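Local coordinates for protein particle-associated glycoside hydrolase (Acinetobacter phage Fri1, PDB 6C72) that probably cleaves the capsular polysaccharide of Acinetobacter baumannii as a trimeric phage tailspike, clearing a path for the virus to enter its host, at residues 51-56 with 81-86; 179-184 with 202-207; 364-369 with 389-394; 511-516 with 579-584. All blocks are in the same frame, centred on the assembly; numbering follows the deposited sequence. Where two conformers were deposited one is given.

Interaction 1. Residues 51-56 with 81-86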
loop_
_atom_site.group_PDB
_atom_site.type_symbol
_atom_site.label_atom_id
_atom_site.label_comp_id
_atom_site.label_asym_id
_atom_site.label_seq_id
_atom_site.Cartn_x
_atom_site.Cartn_y
_atom_site.Cartn_z
ATOM N N GLY A 51 30.887 23.876 -23.772
ATOM C CA GLY A 51 30.999 22.916 -24.852
ATOM C C GLY A 51 32.347 22.252 -25.031
ATOM O O GLY A 51 32.493 21.456 -25.964
ATOM N N GLY A 52 33.331 22.554 -24.191
ATOM C CA GLY A 52 34.610 21.879 -24.296
ATOM C C GLY A 52 34.464 20.374 -24.168
ATOM O O GLY A 52 33.546 19.869 -23.519
ATOM N N ALA A 53 35.378 19.649 -24.812
ATOM C CA ALA A 53 35.282 18.197 -24.862
ATOM C C ALA A 53 36.651 17.600 -25.183
ATOM O O ALA A 53 37.641 18.314 -25.384
ATOM C CB ALA A 53 34.225 17.760 -25.875
ATOM N N THR A 54 36.694 16.269 -25.198
ATOM C CA THR A 54 37.891 15.495 -25.486
ATOM C C THR A 54 37.662 14.664 -26.738
ATOM O O THR A 54 36.605 14.048 -26.901
ATOM C CB THR A 54 38.257 14.596 -24.305
ATOM O OG1 THR A 54 38.565 15.418 -23.177
ATOM C CG2 THR A 54 39.462 13.736 -24.627
ATOM N N TYR A 55 38.669 14.629 -27.605
ATOM C CA TYR A 55 38.563 13.980 -28.901
ATOM C C TYR A 55 39.739 13.042 -29.125
ATOM O O TYR A 55 40.812 13.205 -28.535
ATOM C CB TYR A 55 38.500 15.016 -30.027
ATOM C CG TYR A 55 37.346 15.986 -29.897
ATOM C CD1 TYR A 55 37.432 17.099 -29.064
ATOM C CD2 TYR A 55 36.171 15.798 -30.623
ATOM C CE1 TYR A 55 36.376 17.987 -28.941
ATOM C CE2 TYR A 55 35.115 16.688 -30.518
ATOM C CZ TYR A 55 35.226 17.777 -29.673
ATOM O OH TYR A 55 34.183 18.656 -29.565
ATOM N N LEU A 56 39.519 12.048 -29.983
ATOM C CA LEU A 56 40.556 11.120 -30.414
ATOM C C LEU A 56 40.716 11.211 -31.928
ATOM O O LEU A 56 39.730 11.209 -32.673
ATOM C CB LEU A 56 40.227 9.679 -30.006
ATOM C CG LEU A 56 40.230 9.341 -28.513
ATOM C CD1 LEU A 56 40.024 7.842 -28.297
ATOM C CD2 LEU A 56 41.516 9.810 -27.861
ATOM N N TRP A 81 38.501 14.319 -35.652
ATOM C CA TRP A 81 38.582 14.182 -34.210
ATOM C C TRP A 81 37.267 13.606 -33.717
ATOM O O TRP A 81 36.195 14.155 -33.997
ATOM C CB TRP A 81 38.861 15.527 -33.544
ATOM C CG TRP A 81 40.180 16.106 -33.932
ATOM C CD1 TRP A 81 40.415 17.016 -34.919
ATOM C CD2 TRP A 81 41.455 15.801 -33.348
ATOM N NE1 TRP A 81 41.758 17.305 -34.980
ATOM C CE2 TRP A 81 42.417 16.570 -34.028
ATOM C CE3 TRP A 81 41.875 14.952 -32.316
ATOM C CZ2 TRP A 81 43.776 16.519 -33.708
ATOM C CZ3 TRP A 81 43.229 14.902 -32.001
ATOM C CH2 TRP A 81 44.158 15.682 -32.691
ATOM N N LEU A 82 37.355 12.501 -32.989
ATOM C CA LEU A 82 36.184 11.756 -32.550
ATOM C C LEU A 82 35.892 12.058 -31.086
ATOM O O LEU A 82 36.764 11.907 -30.218
ATOM C CB LEU A 82 36.381 10.258 -32.757
ATOM C CG LEU A 82 36.677 9.850 -34.198
ATOM C CD1 LEU A 82 36.661 8.343 -34.329
ATOM C CD2 LEU A 82 35.698 10.512 -35.173
ATOM N N LEU A 83 34.659 12.482 -30.827
ATOM C CA LEU A 83 34.229 12.848 -29.488
ATOM C C LEU A 83 34.317 11.657 -28.539
ATOM O O LEU A 83 33.926 10.538 -28.886
ATOM C CB LEU A 83 32.785 13.344 -29.556
ATOM C CG LEU A 83 32.184 13.820 -28.239
ATOM C CD1 LEU A 83 32.899 15.110 -27.829
ATOM C CD2 LEU A 83 30.674 13.987 -28.341
ATOM N N GLN A 84 34.805 11.906 -27.318
ATOM C CA GLN A 84 34.839 10.903 -26.256
ATOM C C GLN A 84 33.879 11.338 -25.162
ATOM O O GLN A 84 34.134 12.321 -24.460
ATOM C CB GLN A 84 36.240 10.709 -25.683
ATOM C CG GLN A 84 37.290 10.281 -26.693
ATOM C CD GLN A 84 36.956 8.967 -27.405
ATOM O OE1 GLN A 84 36.958 8.908 -28.637
ATOM N NE2 GLN A 84 36.692 7.908 -26.634
ATOM N N VAL A 85 32.789 10.607 -25.012
ATOM C CA VAL A 85 31.831 10.858 -23.944
ATOM C C VAL A 85 32.270 10.092 -22.709
ATOM O O VAL A 85 32.482 8.875 -22.763
ATOM C CB VAL A 85 30.414 10.431 -24.362
ATOM C CG1 VAL A 85 29.458 10.586 -23.180
ATOM C CG2 VAL A 85 29.943 11.230 -25.564
ATOM N N HIS A 86 32.379 10.786 -21.586
ATOM C CA HIS A 86 32.771 10.139 -20.348
ATOM C C HIS A 86 31.592 10.102 -19.386
ATOM O O HIS A 86 30.711 10.967 -19.420
ATOM C CB HIS A 86 33.964 10.857 -19.707
ATOM C CG HIS A 86 35.203 10.859 -20.553
ATOM N ND1 HIS A 86 35.595 11.952 -21.299
ATOM C CD2 HIS A 86 36.141 9.903 -20.767
ATOM C CE1 HIS A 86 36.715 11.667 -21.942
ATOM N NE2 HIS A 86 37.068 10.430 -21.637
HETATM O O HOH W 1 34.150 14.915 -24.154
#
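Tyr55 and Leu83 face each other as a non-hydrogen-bonded pair where two antiparallel strands, 54-58 and 80-83, meet in the small mixed sheet of the N-terminal domain, ahead of the long beta-helix. The neighbouring pair, Leu56 with Leu82, is the hydrogen-bonded one: Leu56 N donates a hydrogen bond to Leu82 O at 2.8 Å and Leu82 N answers to Leu56 O at 2.7 Å. On the Tyr55 face the shapes interlock. Leu83 has CG anti to its backbone N (chi1 -178°), which carries the CD1 branch across the gap into the hollow between a methyl and a ring: CD1 lies 3.5 Å from Ala53 CB and 3.8 Å from Tyr55 CE2. Alanine suits this spot, for its single methyl lets the leucine branch come close. At the other end of the tyrosine, Tyr55 CB abuts Trp81 CB at 3.6 Å, the two side chains crossing at about a right angle. Helix 24-27 contributes Leu27, which touches both side chains, while Trp81 NE1 is satisfied by Val30 O. The opposite face is more open to solvent. There Leu56 and the bent chain of Gln84 cross, with Leu56 CG 3.6 Å from Gln84 CG, so the methylene part of a polar residue covers a leucine near the surface. Past Leu83 the pairing continues, Gln84 N bonding to Thr54 O at 2.8 Å. A water finishes the seam, accepting from Thr54 N and donating to Gln84 O at 2.6 Å.

Interaction 2. Residues 179-184 with 202-207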
loop_
_atom_site.group_PDB
_atom_site.type_symbol
_atom_site.label_atom_id
_atom_site.label_comp_id
_atom_site.label_asym_id
_atom_site.label_seq_id
_atom_site.Cartn_x
_atom_site.Cartn_y
_atom_site.Cartn_z
ATOM N N THR A 179 17.161 25.791 -16.481
ATOM C CA THR A 179 16.931 25.355 -17.847
ATOM C C THR A 179 15.449 25.526 -18.163
ATOM O O THR A 179 14.596 25.004 -17.438
ATOM C CB THR A 179 17.363 23.901 -18.027
ATOM O OG1 THR A 179 18.743 23.769 -17.676
ATOM C CG2 THR A 179 17.166 23.448 -19.482
ATOM N N PHE A 180 15.146 26.263 -19.235
ATOM C CA PHE A 180 13.773 26.469 -19.687
ATOM C C PHE A 180 13.638 25.900 -21.096
ATOM O O PHE A 180 14.124 26.496 -22.068
ATOM C CB PHE A 180 13.391 27.949 -19.654
ATOM C CG PHE A 180 13.469 28.555 -18.288
ATOM C CD1 PHE A 180 12.398 28.452 -17.409
ATOM C CD2 PHE A 180 14.609 29.248 -17.879
ATOM C CE1 PHE A 180 12.474 29.010 -16.144
ATOM C CE2 PHE A 180 14.690 29.806 -16.618
ATOM C CZ PHE A 180 13.630 29.698 -15.754
ATOM N N TRP A 181 12.917 24.790 -21.209
ATOM C CA TRP A 181 12.900 23.986 -22.427
ATOM C C TRP A 181 11.602 24.253 -23.186
ATOM O O TRP A 181 10.509 23.936 -22.698
ATOM C CB TRP A 181 13.058 22.515 -22.059
ATOM C CG TRP A 181 13.319 21.598 -23.197
ATOM C CD1 TRP A 181 13.577 21.936 -24.482
ATOM C CD2 TRP A 181 13.325 20.166 -23.146
ATOM N NE1 TRP A 181 13.750 20.812 -25.240
ATOM C CE2 TRP A 181 13.606 19.708 -24.443
ATOM C CE3 TRP A 181 13.111 19.228 -22.127
ATOM C CZ2 TRP A 181 13.677 18.346 -24.758
ATOM C CZ3 TRP A 181 13.184 17.876 -22.438
ATOM C CH2 TRP A 181 13.465 17.448 -23.743
ATOM N N HIS A 182 11.723 24.862 -24.363
ATOM C CA HIS A 182 10.601 25.153 -25.243
ATOM C C HIS A 182 10.666 24.244 -26.456
ATOM O O HIS A 182 11.685 23.608 -26.729
ATOM C CB HIS A 182 10.604 26.599 -25.751
ATOM C CG HIS A 182 10.808 27.649 -24.704
ATOM N ND1 HIS A 182 9.860 28.612 -24.429
ATOM C CD2 HIS A 182 11.876 27.939 -23.922
ATOM C CE1 HIS A 182 10.326 29.435 -23.507
ATOM N NE2 HIS A 182 11.542 29.042 -23.177
ATOM N N SER A 183 9.575 24.232 -27.208
ATOM C CA SER A 183 9.509 23.545 -28.486
ATOM C C SER A 183 9.764 24.520 -29.627
ATOM O O SER A 183 9.630 25.735 -29.482
ATOM C CB SER A 183 8.150 22.871 -28.676
ATOM O OG SER A 183 8.093 22.237 -29.943
ATOM N N SER A 184 10.116 23.968 -30.784
ATOM C CA SER A 184 10.304 24.770 -31.983
ATOM C C SER A 184 9.033 24.930 -32.810
ATOM O O SER A 184 9.068 25.654 -33.811
ATOM C CB SER A 184 11.401 24.169 -32.858
ATOM O OG SER A 184 11.080 22.845 -33.241
ATOM N N SER A 202 14.637 15.416 -16.281
ATOM C CA SER A 202 14.728 15.900 -14.908
ATOM C C SER A 202 15.372 17.274 -14.844
ATOM O O SER A 202 16.046 17.725 -15.781
ATOM C CB SER A 202 15.496 14.930 -14.008
ATOM O OG SER A 202 16.862 14.939 -14.300
ATOM N N ASN A 203 15.127 17.939 -13.711
ATOM C CA ASN A 203 15.842 19.150 -13.312
ATOM C C ASN A 203 15.704 20.262 -14.352
ATOM O O ASN A 203 16.684 20.900 -14.732
ATOM C CB ASN A 203 17.326 18.854 -13.035
ATOM C CG ASN A 203 17.534 17.867 -11.906
ATOM O OD1 ASN A 203 16.579 17.344 -11.353
ATOM N ND2 ASN A 203 18.785 17.615 -11.558
ATOM N N LEU A 204 14.477 20.513 -14.798
ATOM C CA LEU A 204 14.254 21.606 -15.736
ATOM C C LEU A 204 12.794 22.024 -15.688
ATOM O O LEU A 204 11.951 21.349 -15.096
ATOM C CB LEU A 204 14.682 21.219 -17.161
ATOM C CG LEU A 204 14.154 19.938 -17.815
ATOM C CD1 LEU A 204 12.727 20.075 -18.336
ATOM C CD2 LEU A 204 15.106 19.519 -18.942
ATOM N N LYS A 205 12.509 23.150 -16.337
ATOM C CA LYS A 205 11.157 23.664 -16.507
ATOM C C LYS A 205 10.817 23.701 -17.992
ATOM O O LYS A 205 11.652 24.095 -18.815
ATOM C CB LYS A 205 11.011 25.067 -15.911
ATOM C CG LYS A 205 9.603 25.615 -16.007
ATOM C CD LYS A 205 9.374 26.726 -15.009
ATOM C CE LYS A 205 7.917 27.164 -14.983
ATOM N NZ LYS A 205 7.649 28.172 -13.910
ATOM N N MET A 206 9.606 23.280 -18.336
ATOM C CA MET A 206 9.127 23.302 -19.710
ATOM C C MET A 206 8.096 24.412 -19.856
ATOM O O MET A 206 7.215 24.562 -19.008
ATOM C CB MET A 206 8.537 21.944 -20.116
ATOM C CG MET A 206 9.503 20.760 -19.945
ATOM S SD MET A 206 8.839 19.110 -20.371
ATOM C CE MET A 206 9.537 18.807 -21.969
ATOM N N LEU A 207 8.217 25.200 -20.922
ATOM C CA LEU A 207 7.373 26.365 -21.146
ATOM C C LEU A 207 6.626 26.225 -22.465
ATOM O O LEU A 207 7.171 25.722 -23.454
ATOM C CB LEU A 207 8.214 27.674 -21.158
ATOM C CG LEU A 207 8.855 28.027 -19.813
ATOM C CD1 LEU A 207 9.780 29.241 -19.931
ATOM C CD2 LEU A 207 7.809 28.268 -18.727
HETATM O O HOH W 2 16.561 23.666 -14.155
HETATM O O HOH W 3 7.027 25.438 -26.016
#
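Trp181 and Met206 stand abreast on neighbouring parallel strands, 179-182 and 204-207, which are successive rungs on one flank of the beta-helix typical of phage tailspikes. The register sets Phe180 beside Lys205 on one face and Trp181 beside Met206 on the other. On the buried side Trp181 turns CG anti to its backbone N (chi1 -169°), and a chi2 of only 8° brings the CE3 side of the benzo ring toward the next rung. Met206 runs out in the same direction, then bends at its last torsion (chi3 102°) to set CE 3.6 Å from Trp181 CE3. A flexible thioether fits well beside so broad a ring. Leu204 brings CD2 to 3.8 Å from the same CE3 and CD1 to the edge of the indole, in its plane, while Trp181 NE1 is held by Ala137 O. On the other face of the same two strands, Lys205 is extended, and its CD lies 4.0 Å from Phe180 CE1: the aliphatic chain lines the ring while its amine leads away from the contact. Leu207 joins two aromatics here, with CD1 3.7 Å from Phe180 CD1 and CB over one face of the His182 imidazole, a CH-pi contact 4.0 Å from the ring centroid. That imidazole is fixed at both nitrogens, ND1 bonded to Ser209 O and NE2 to ND1 of His134, a residue known to bind zinc. The backbone ladder between the rungs is nearly straight at first, Lys205 N to Thr179 O and Trp181 N to Lys205 O, but it ends on Leu207 N, which meets Trp181 O at 3.2 Å from above the carbonyl plane.

Interaction 3. Residues 364-369 with 389-394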
loop_
_atom_site.group_PDB
_atom_site.type_symbol
_atom_site.label_atom_id
_atom_site.label_comp_id
_atom_site.label_asym_id
_atom_site.label_seq_id
_atom_site.Cartn_x
_atom_site.Cartn_y
_atom_site.Cartn_z
ATOM N N ASN A 364 -16.251 10.154 -13.694
ATOM C CA ASN A 364 -16.644 10.170 -15.099
ATOM C C ASN A 364 -16.777 8.760 -15.671
ATOM O O ASN A 364 -16.536 8.542 -16.858
ATOM C CB ASN A 364 -15.656 10.987 -15.922
ATOM C CG ASN A 364 -16.283 11.560 -17.167
ATOM O OD1 ASN A 364 -17.501 11.767 -17.225
ATOM N ND2 ASN A 364 -15.462 11.804 -18.186
ATOM N N CYS A 365 -17.182 7.802 -14.841
ATOM C CA CYS A 365 -17.289 6.400 -15.237
ATOM C C CYS A 365 -18.720 6.106 -15.681
ATOM O O CYS A 365 -19.638 6.085 -14.856
ATOM C CB CYS A 365 -16.876 5.493 -14.077
ATOM S SG CYS A 365 -15.183 5.798 -13.489
ATOM N N ALA A 366 -18.906 5.861 -16.980
ATOM C CA ALA A 366 -20.242 5.606 -17.512
ATOM C C ALA A 366 -20.820 4.285 -17.007
ATOM O O ALA A 366 -22.039 4.165 -16.842
ATOM C CB ALA A 366 -20.207 5.614 -19.046
ATOM N N ASN A 367 -19.971 3.289 -16.779
ATOM C CA ASN A 367 -20.408 1.999 -16.276
ATOM C C ASN A 367 -20.117 1.838 -14.788
ATOM O O ASN A 367 -19.973 0.709 -14.309
ATOM C CB ASN A 367 -19.757 0.879 -17.088
ATOM C CG ASN A 367 -20.326 0.772 -18.505
ATOM O OD1 ASN A 367 -21.521 0.994 -18.728
ATOM N ND2 ASN A 367 -19.471 0.415 -19.467
ATOM N N GLY A 368 -20.025 2.948 -14.050
ATOM C CA GLY A 368 -19.779 2.917 -12.617
ATOM C C GLY A 368 -18.312 2.863 -12.233
ATOM O O GLY A 368 -17.516 2.203 -12.903
ATOM N N TRP A 369 -17.949 3.530 -11.133
ATOM C CA TRP A 369 -16.574 3.574 -10.640
ATOM C C TRP A 369 -16.425 2.508 -9.552
ATOM O O TRP A 369 -16.965 2.656 -8.452
ATOM C CB TRP A 369 -16.250 4.971 -10.115
ATOM C CG TRP A 369 -14.814 5.203 -9.657
ATOM C CD1 TRP A 369 -13.824 4.268 -9.507
ATOM C CD2 TRP A 369 -14.230 6.461 -9.285
ATOM N NE1 TRP A 369 -12.668 4.869 -9.076
ATOM C CE2 TRP A 369 -12.893 6.213 -8.931
ATOM C CE3 TRP A 369 -14.714 7.776 -9.218
ATOM C CZ2 TRP A 369 -12.033 7.228 -8.508
ATOM C CZ3 TRP A 369 -13.863 8.780 -8.800
ATOM C CH2 TRP A 369 -12.535 8.505 -8.455
ATOM N N THR A 389 -25.241 13.389 -14.855
ATOM C CA THR A 389 -26.307 12.873 -14.010
ATOM C C THR A 389 -26.532 11.383 -14.252
ATOM O O THR A 389 -26.798 10.954 -15.376
ATOM C CB THR A 389 -27.594 13.658 -14.286
ATOM O OG1 THR A 389 -27.378 15.050 -14.009
ATOM C CG2 THR A 389 -28.767 13.118 -13.432
ATOM N N GLY A 390 -26.472 10.599 -13.183
ATOM C CA GLY A 390 -26.664 9.167 -13.277
ATOM C C GLY A 390 -25.409 8.344 -13.112
ATOM O O GLY A 390 -25.511 7.121 -12.969
ATOM N N TYR A 391 -24.229 8.950 -13.167
ATOM C CA TYR A 391 -23.017 8.185 -12.932
ATOM C C TYR A 391 -22.936 7.791 -11.464
ATOM O O TYR A 391 -23.370 8.533 -10.576
ATOM C CB TYR A 391 -21.788 8.984 -13.337
ATOM C CG TYR A 391 -21.548 9.020 -14.825
ATOM C CD1 TYR A 391 -22.463 8.465 -15.718
ATOM C CD2 TYR A 391 -20.403 9.597 -15.339
ATOM C CE1 TYR A 391 -22.234 8.496 -17.091
ATOM C CE2 TYR A 391 -20.167 9.632 -16.701
ATOM C CZ TYR A 391 -21.081 9.084 -17.566
ATOM O OH TYR A 391 -20.826 9.146 -18.906
ATOM N N VAL A 392 -22.402 6.604 -11.206
ATOM C CA VAL A 392 -22.428 6.027 -9.873
ATOM C C VAL A 392 -21.014 5.661 -9.470
ATOM O O VAL A 392 -20.211 5.241 -10.307
ATOM C CB VAL A 392 -23.352 4.783 -9.814
ATOM C CG1 VAL A 392 -23.511 4.280 -8.366
ATOM C CG2 VAL A 392 -24.703 5.099 -10.428
ATOM N N ILE A 393 -20.707 5.833 -8.190
ATOM C CA ILE A 393 -19.532 5.217 -7.593
ATOM C C ILE A 393 -20.003 3.901 -6.996
ATOM O O ILE A 393 -20.656 3.880 -5.952
ATOM C CB ILE A 393 -18.878 6.107 -6.534
ATOM C CG1 ILE A 393 -18.556 7.478 -7.116
ATOM C CG2 ILE A 393 -17.619 5.438 -5.995
ATOM C CD1 ILE A 393 -17.976 8.460 -6.098
ATOM N N THR A 394 -19.657 2.806 -7.664
ATOM C CA THR A 394 -20.198 1.505 -7.328
ATOM C C THR A 394 -19.704 1.023 -5.980
ATOM O O THR A 394 -20.481 0.486 -5.184
ATOM C CB THR A 394 -19.808 0.527 -8.421
ATOM O OG1 THR A 394 -20.387 0.985 -9.642
ATOM C CG2 THR A 394 -20.321 -0.857 -8.116
HETATM O O HOH W 4 -17.550 8.738 -19.434
HETATM O O HOH W 5 -21.717 5.209 -13.397
#
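One face of the Tyr391 ring is covered by backbone of the 364-369 loop: Cys365 O and Ala366 CA both sit 3.5 Å above the ring plane, toward its rim. The Ala366 CA approach is a CH-pi contact, 3.8 Å from the centroid, and a small alanine lets the main chain lie this close. At the ring's edge, in its plane, Asn364 OD1 comes 3.5 Å from Tyr391 CE2, the amide turned 44° from the ring; this oxygen is also bonded by Arg362 NH2. The same chain, Cys365 to Gly368, makes a type I turn, and glycine suits position 368 because its phi is positive, a conformation in which a side chain would be jammed against the preceding carbonyl. A water joins the two backbones, donating to Cys365 O and accepting from Val392 N, both at 2.7 Å. Trp369 N then bonds to Val392 O at 3.0 Å, and Thr394 N reaches Trp369 O at 2.8 Å, though bent, with an N-H...O angle of 130°. The weakly bonded strand 392-394 goes on to pair with strand 416-418. A loop of one coil thus rests on the start of a short strand of the next, as in a beta-helix whose coils are joined by loops.

Interaction 4. Residues 511-516 with 579-584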
loop_
_atom_site.group_PDB
_atom_site.type_symbol
_atom_site.label_atom_id
_atom_site.label_comp_id
_atom_site.label_asym_id
_atom_site.label_seq_id
_atom_site.Cartn_x
_atom_site.Cartn_y
_atom_site.Cartn_z
ATOM N N CYS A 511 -45.011 -27.804 19.018
ATOM C CA CYS A 511 -45.141 -26.921 17.875
ATOM C C CYS A 511 -46.434 -26.137 17.964
ATOM O O CYS A 511 -47.455 -26.653 18.424
ATOM C CB CYS A 511 -45.102 -27.696 16.576
ATOM S SG CYS A 511 -43.628 -28.734 16.428
ATOM N N LYS A 512 -46.369 -24.875 17.570
ATOM C CA LYS A 512 -47.542 -24.031 17.404
ATOM C C LYS A 512 -47.565 -23.537 15.958
ATOM O O LYS A 512 -46.601 -22.914 15.497
ATOM C CB LYS A 512 -47.513 -22.870 18.401
ATOM C CG LYS A 512 -48.729 -21.973 18.337
ATOM C CD LYS A 512 -48.495 -20.739 19.134
ATOM C CE LYS A 512 -49.632 -19.761 18.984
ATOM N NZ LYS A 512 -49.343 -18.511 19.789
ATOM N N ILE A 513 -48.651 -23.834 15.244
ATOM C CA ILE A 513 -48.835 -23.434 13.847
ATOM C C ILE A 513 -49.903 -22.350 13.805
ATOM O O ILE A 513 -51.017 -22.560 14.288
ATOM C CB ILE A 513 -49.253 -24.617 12.955
ATOM C CG1 ILE A 513 -48.167 -25.688 12.885
ATOM C CG2 ILE A 513 -49.597 -24.111 11.549
ATOM C CD1 ILE A 513 -48.353 -26.825 13.820
ATOM N N THR A 514 -49.579 -21.199 13.226
ATOM C CA THR A 514 -50.530 -20.101 13.078
ATOM C C THR A 514 -50.915 -19.962 11.617
ATOM O O THR A 514 -50.044 -19.844 10.756
ATOM C CB THR A 514 -49.952 -18.786 13.596
ATOM O OG1 THR A 514 -49.562 -18.961 14.959
ATOM C CG2 THR A 514 -50.997 -17.683 13.518
ATOM N N ILE A 515 -52.210 -19.992 11.342
ATOM C CA ILE A 515 -52.739 -19.940 9.987
ATOM C C ILE A 515 -53.596 -18.695 9.895
ATOM O O ILE A 515 -54.498 -18.505 10.716
ATOM C CB ILE A 515 -53.575 -21.194 9.662
ATOM C CG1 ILE A 515 -52.821 -22.465 10.047
ATOM C CG2 ILE A 515 -53.906 -21.246 8.178
ATOM C CD1 ILE A 515 -53.716 -23.679 10.133
ATOM N N THR A 516 -53.319 -17.844 8.913
ATOM C CA THR A 516 -54.110 -16.632 8.765
ATOM C C THR A 516 -54.197 -16.261 7.289
ATOM O O THR A 516 -53.402 -16.722 6.467
ATOM C CB THR A 516 -53.534 -15.490 9.619
ATOM O OG1 THR A 516 -54.431 -14.371 9.609
ATOM C CG2 THR A 516 -52.195 -15.060 9.108
ATOM N N VAL A 579 -48.824 -19.507 6.735
ATOM C CA VAL A 579 -48.676 -20.543 7.753
ATOM C C VAL A 579 -47.323 -20.358 8.437
ATOM O O VAL A 579 -46.268 -20.441 7.790
ATOM C CB VAL A 579 -48.810 -21.949 7.149
ATOM C CG1 VAL A 579 -48.638 -23.010 8.209
ATOM C CG2 VAL A 579 -50.155 -22.092 6.447
ATOM N N LYS A 580 -47.351 -20.077 9.732
ATOM C CA LYS A 580 -46.143 -19.900 10.524
ATOM C C LYS A 580 -46.052 -21.025 11.548
ATOM O O LYS A 580 -47.058 -21.372 12.179
ATOM C CB LYS A 580 -46.139 -18.533 11.205
ATOM C CG LYS A 580 -44.932 -18.251 12.098
ATOM C CD LYS A 580 -44.993 -16.806 12.593
ATOM C CE LYS A 580 -43.774 -16.410 13.415
ATOM N NZ LYS A 580 -43.755 -17.038 14.780
ATOM N N VAL A 581 -44.863 -21.614 11.687
ATOM C CA VAL A 581 -44.623 -22.696 12.632
ATOM C C VAL A 581 -43.578 -22.261 13.653
ATOM O O VAL A 581 -42.504 -21.773 13.284
ATOM C CB VAL A 581 -44.160 -23.979 11.927
ATOM C CG1 VAL A 581 -44.257 -25.132 12.906
ATOM C CG2 VAL A 581 -45.012 -24.247 10.714
ATOM N N ASP A 582 -43.882 -22.479 14.931
ATOM C CA ASP A 582 -42.939 -22.312 16.033
ATOM C C ASP A 582 -42.631 -23.694 16.596
ATOM O O ASP A 582 -43.547 -24.421 16.994
ATOM C CB ASP A 582 -43.516 -21.419 17.138
ATOM C CG ASP A 582 -44.003 -20.067 16.625
ATOM O OD1 ASP A 582 -43.491 -19.574 15.595
ATOM O OD2 ASP A 582 -44.887 -19.474 17.278
ATOM N N VAL A 583 -41.356 -24.066 16.624
ATOM C CA VAL A 583 -40.936 -25.380 17.098
ATOM C C VAL A 583 -40.095 -25.196 18.356
ATOM O O VAL A 583 -39.108 -24.448 18.353
ATOM C CB VAL A 583 -40.145 -26.162 16.030
ATOM C CG1 VAL A 583 -39.766 -27.543 16.548
ATOM C CG2 VAL A 583 -40.931 -26.266 14.730
ATOM N N PHE A 584 -40.488 -25.890 19.422
ATOM C CA PHE A 584 -39.750 -25.962 20.676
ATOM C C PHE A 584 -39.118 -27.347 20.740
ATOM O O PHE A 584 -39.835 -28.351 20.655
ATOM C CB PHE A 584 -40.684 -25.760 21.875
ATOM C CG PHE A 584 -41.479 -24.482 21.838
ATOM C CD1 PHE A 584 -42.546 -24.328 20.969
ATOM C CD2 PHE A 584 -41.166 -23.430 22.697
ATOM C CE1 PHE A 584 -43.269 -23.153 20.940
ATOM C CE2 PHE A 584 -41.892 -22.250 22.676
ATOM C CZ PHE A 584 -42.943 -22.115 21.792
#
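Asp582 OD1 is gripped by two groups: Lys580 NZ, in a salt bridge of 2.7 Å to its syn lone pair, and Thr488 OG1. Lys580 stays extended until chi4 (-73°) folds NZ toward that oxygen. Asp582 also pairs through its backbone with Lys512 across the strands, and Thr514 with Lys580 forms a second such pair, Thr514 N bonding to Lys580 O at 2.7 Å. Strands 509-517 and 576-585 thus run as regular antiparallel neighbours in the C-terminal sheet. On this charged face Lys512 NZ pairs with Glu531. Lys580 also makes a cation-pi contact with Phe486 of the second subunit, and Lys512 packs on Lys512 of that same subunit. The other face is aliphatic. Ile513 reaches both ways along it, CG2 meeting Val579 CG1 at 3.6 Å and CG1 meeting Val581 CG1 at 3.9 Å, while Cys511 SG rests on the methyls of Val583. Beta-branched residues suit extended strands, and their methyls mesh here, with Leu567 of strand 564-569 packing on Ile515 and Val579. The chemistry is therefore two-sided: an oily face for the domain interior, and a buried, charge-compensated face for the trimer interface, where the lysines probably remain protonated.

The four contacts follow the spike from end to end: interactions 1 and 4 lie on opposite sides of the chain's centre, their own centres about 99 Å apart, with 2 and 3 between them. Interactions 2 and 4 are buried, whereas 1 and 3 are partly open to solvent. Interactions 2 and 3 belong to the same beta-helix, yet one joins parallel rungs and the other lays a loop against a short, weakly bonded strand, so side-chain packing gives way to backbone lying on a ring face. Interactions 1 and 4 are both antiparallel, short and splayed (129° between strand axes) in the N-terminal domain but long and regular in the C-terminal one. In interaction 4 alone, a salt bridge lies at a face shared with other subunits.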